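Cellulase (Clostridium cellulovorans, PDB 6UI3) probably hydrolyses internal beta-1,4 linkages of cellulose and related plant polysaccharides through this glycosyl hydrolase family 5 endoglucanase domain, one part of a longer protein. Local coordinates at residues V194-A199 / V219-Y224. Sequence-based numbering, arbitrary orientation.
Sequences VPTYCA and VSIHAY
Val194 and Pro195 run parallel to Val219 and Ser220 as neighbouring strands 192-195 and 217-222 of the closed eight-stranded TIM barrel of family 5 glycosyl hydrolases, their CA atoms 5.0 and 4.3 Å apart in the two pairs. Ser220 N gives a nearly straight hydrogen bond (169°) to Val194 O, 2.9 Å away, approaching from above the carbonyl plane; Val219 CA adds a CA-H...O contact to the same oxygen. Pro195 has no N-H to give, and the chain then turns away from its neighbour 217-222, in a turn closed by the hydrogen bond from Ala199 N to Thr196 O. Through this turn Ala199 O comes back to the strand and accepts a hydrogen bond from His222 N at 2.8 Å, in the carbonyl plane. Between these two bonds, Thr196 N and Ser220 O are buried without a hydrogen-bonding partner, although Pro195 CA lies 3.4 Å from Ser220 O in a CA-H...O contact.

The Ala199 methyl sits over the centre of the His222 ring, its CB 3.6 Å from the ring centroid and 12° off the normal, a CH-pi contact. His222 CG lies beside its own backbone N (chi1 -58°), which brings the ring under that methyl while ND1 hydrogen-bonds Gln152 OE1 and so helps fix the ring's rotation. On the Val194 and Val219 side of the sheet, helix 163-182 covers Val194 and helix 243-261 covers Val219. Ile221 starts away from the turn, but its CD1 reaches back to Thr196, whose OG1 is hydrogen-bonded to Ser200 O. At the backbone, one water donates to both Cys198 O and His222 O, 2.8 Å from the former and 2.9 Å from the latter.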
loop_
_atom_site.group_PDB
_atom_site.type_symbol
_atom_site.label_atom_id
_atom_site.label_comp_id
_atom_site.label_asym_id
_atom_site.label_seq_id
_atom_site.Cartn_x
_atom_site.Cartn_y
_atom_site.Cartn_z
ATOM N N VAL A 194 2.039 -4.544 -8.170
ATOM C CA VAL A 194 1.151 -4.140 -9.233
ATOM C C VAL A 194 -0.293 -4.370 -8.782
ATOM O O VAL A 194 -0.641 -5.485 -8.372
ATOM C CB VAL A 194 1.425 -4.881 -10.561
ATOM C CG1 VAL A 194 2.722 -4.348 -11.187
ATOM C CG2 VAL A 194 1.506 -6.393 -10.375
ATOM N N PRO A 195 -1.156 -3.353 -8.790
ATOM C CA PRO A 195 -2.533 -3.525 -8.324
ATOM C C PRO A 195 -3.475 -4.025 -9.411
ATOM O O PRO A 195 -3.249 -3.825 -10.606
ATOM C CB PRO A 195 -2.923 -2.088 -7.940
ATOM C CG PRO A 195 -2.215 -1.260 -8.940
ATOM C CD PRO A 195 -0.862 -1.940 -9.106
ATOM N N THR A 196 -4.558 -4.654 -8.953
ATOM C CA THR A 196 -5.770 -4.789 -9.753
ATOM C C THR A 196 -6.460 -3.415 -9.842
ATOM O O THR A 196 -6.068 -2.438 -9.189
ATOM C CB THR A 196 -6.711 -5.770 -9.056
ATOM O OG1 THR A 196 -6.965 -5.250 -7.743
ATOM C CG2 THR A 196 -6.136 -7.178 -8.974
ATOM N N TYR A 197 -7.536 -3.345 -10.626
ATOM C CA TYR A 197 -8.341 -2.130 -10.718
ATOM C C TYR A 197 -8.860 -1.760 -9.331
ATOM O O TYR A 197 -9.427 -2.605 -8.631
ATOM C CB TYR A 197 -9.494 -2.388 -11.703
ATOM C CG TYR A 197 -10.392 -1.200 -11.974
ATOM C CD1 TYR A 197 -11.519 -0.987 -11.211
ATOM C CD2 TYR A 197 -10.142 -0.317 -13.016
ATOM C CE1 TYR A 197 -12.360 0.102 -11.449
ATOM C CE2 TYR A 197 -10.976 0.769 -13.259
ATOM C CZ TYR A 197 -12.078 0.969 -12.478
ATOM O OH TYR A 197 -12.883 2.067 -12.727
ATOM N N CYS A 198 -8.630 -0.513 -8.913
ATOM C CA CYS A 198 -8.947 -0.026 -7.573
ATOM C C CYS A 198 -8.227 -0.794 -6.467
ATOM O O CYS A 198 -8.616 -0.684 -5.294
ATOM C CB CYS A 198 -10.455 -0.013 -7.254
ATOM S SG CYS A 198 -11.401 1.233 -8.146
ATOM N N ALA A 199 -7.198 -1.570 -6.802
ATOM C CA ALA A 199 -6.603 -2.539 -5.876
ATOM C C ALA A 199 -7.673 -3.434 -5.252
ATOM O O ALA A 199 -7.547 -3.916 -4.125
ATOM C CB ALA A 199 -5.715 -1.876 -4.814
ATOM N N VAL A 219 1.129 -8.910 -6.348
ATOM C CA VAL A 219 -0.143 -8.229 -6.582
ATOM C C VAL A 219 -0.511 -7.417 -5.350
ATOM O O VAL A 219 -0.425 -7.909 -4.216
ATOM C CB VAL A 219 -1.243 -9.230 -6.965
ATOM C CG1 VAL A 219 -2.596 -8.531 -7.095
ATOM C CG2 VAL A 219 -0.884 -9.940 -8.265
ATOM N N SER A 220 -0.901 -6.165 -5.575
ATOM C CA SER A 220 -1.328 -5.239 -4.532
ATOM C C SER A 220 -2.848 -5.255 -4.415
ATOM O O SER A 220 -3.551 -4.973 -5.388
ATOM C CB SER A 220 -0.876 -3.833 -4.910
ATOM O OG SER A 220 -1.435 -2.890 -4.012
ATOM N N ILE A 221 -3.338 -5.578 -3.219
ATOM C CA ILE A 221 -4.764 -5.622 -2.903
ATOM C C ILE A 221 -5.041 -4.738 -1.693
ATOM O O ILE A 221 -4.306 -4.779 -0.698
ATOM C CB ILE A 221 -5.205 -7.074 -2.591
ATOM C CG1 ILE A 221 -5.070 -7.985 -3.823
ATOM C CG2 ILE A 221 -6.619 -7.113 -2.006
ATOM C CD1 ILE A 221 -5.973 -7.663 -4.970
ATOM N N HIS A 222 -6.118 -3.957 -1.764
ATOM C CA HIS A 222 -6.630 -3.187 -0.629
ATOM C C HIS A 222 -7.998 -3.769 -0.312
ATOM O O HIS A 222 -8.873 -3.771 -1.181
ATOM C CB HIS A 222 -6.745 -1.699 -0.961
ATOM C CG HIS A 222 -5.449 -1.081 -1.384
ATOM N ND1 HIS A 222 -5.369 0.211 -1.851
ATOM C CD2 HIS A 222 -4.187 -1.572 -1.403
ATOM C CE1 HIS A 222 -4.113 0.489 -2.152
ATOM N NE2 HIS A 222 -3.376 -0.578 -1.898
ATOM N N ALA A 223 -8.186 -4.278 0.902
ATOM C CA ALA A 223 -9.392 -5.062 1.216
ATOM C C ALA A 223 -9.926 -4.697 2.604
ATOM O O ALA A 223 -9.649 -5.359 3.614
ATOM C CB ALA A 223 -9.127 -6.564 1.064
ATOM N N TYR A 224 -10.703 -3.620 2.637
ATOM C CA TYR A 224 -11.424 -3.220 3.842
ATOM C C TYR A 224 -12.777 -3.924 3.779
ATOM O O TYR A 224 -13.795 -3.361 3.372
ATOM C CB TYR A 224 -11.597 -1.718 3.869
ATOM C CG TYR A 224 -10.349 -0.861 3.795
ATOM C CD1 TYR A 224 -9.815 -0.291 4.936
ATOM C CD2 TYR A 224 -9.758 -0.564 2.579
ATOM C CE1 TYR A 224 -8.713 0.547 4.872
ATOM C CE2 TYR A 224 -8.646 0.277 2.500
ATOM C CZ TYR A 224 -8.130 0.840 3.653
ATOM O OH TYR A 224 -7.067 1.710 3.605
HETATM O O HOH W 1 -9.915 -1.849 -3.118
#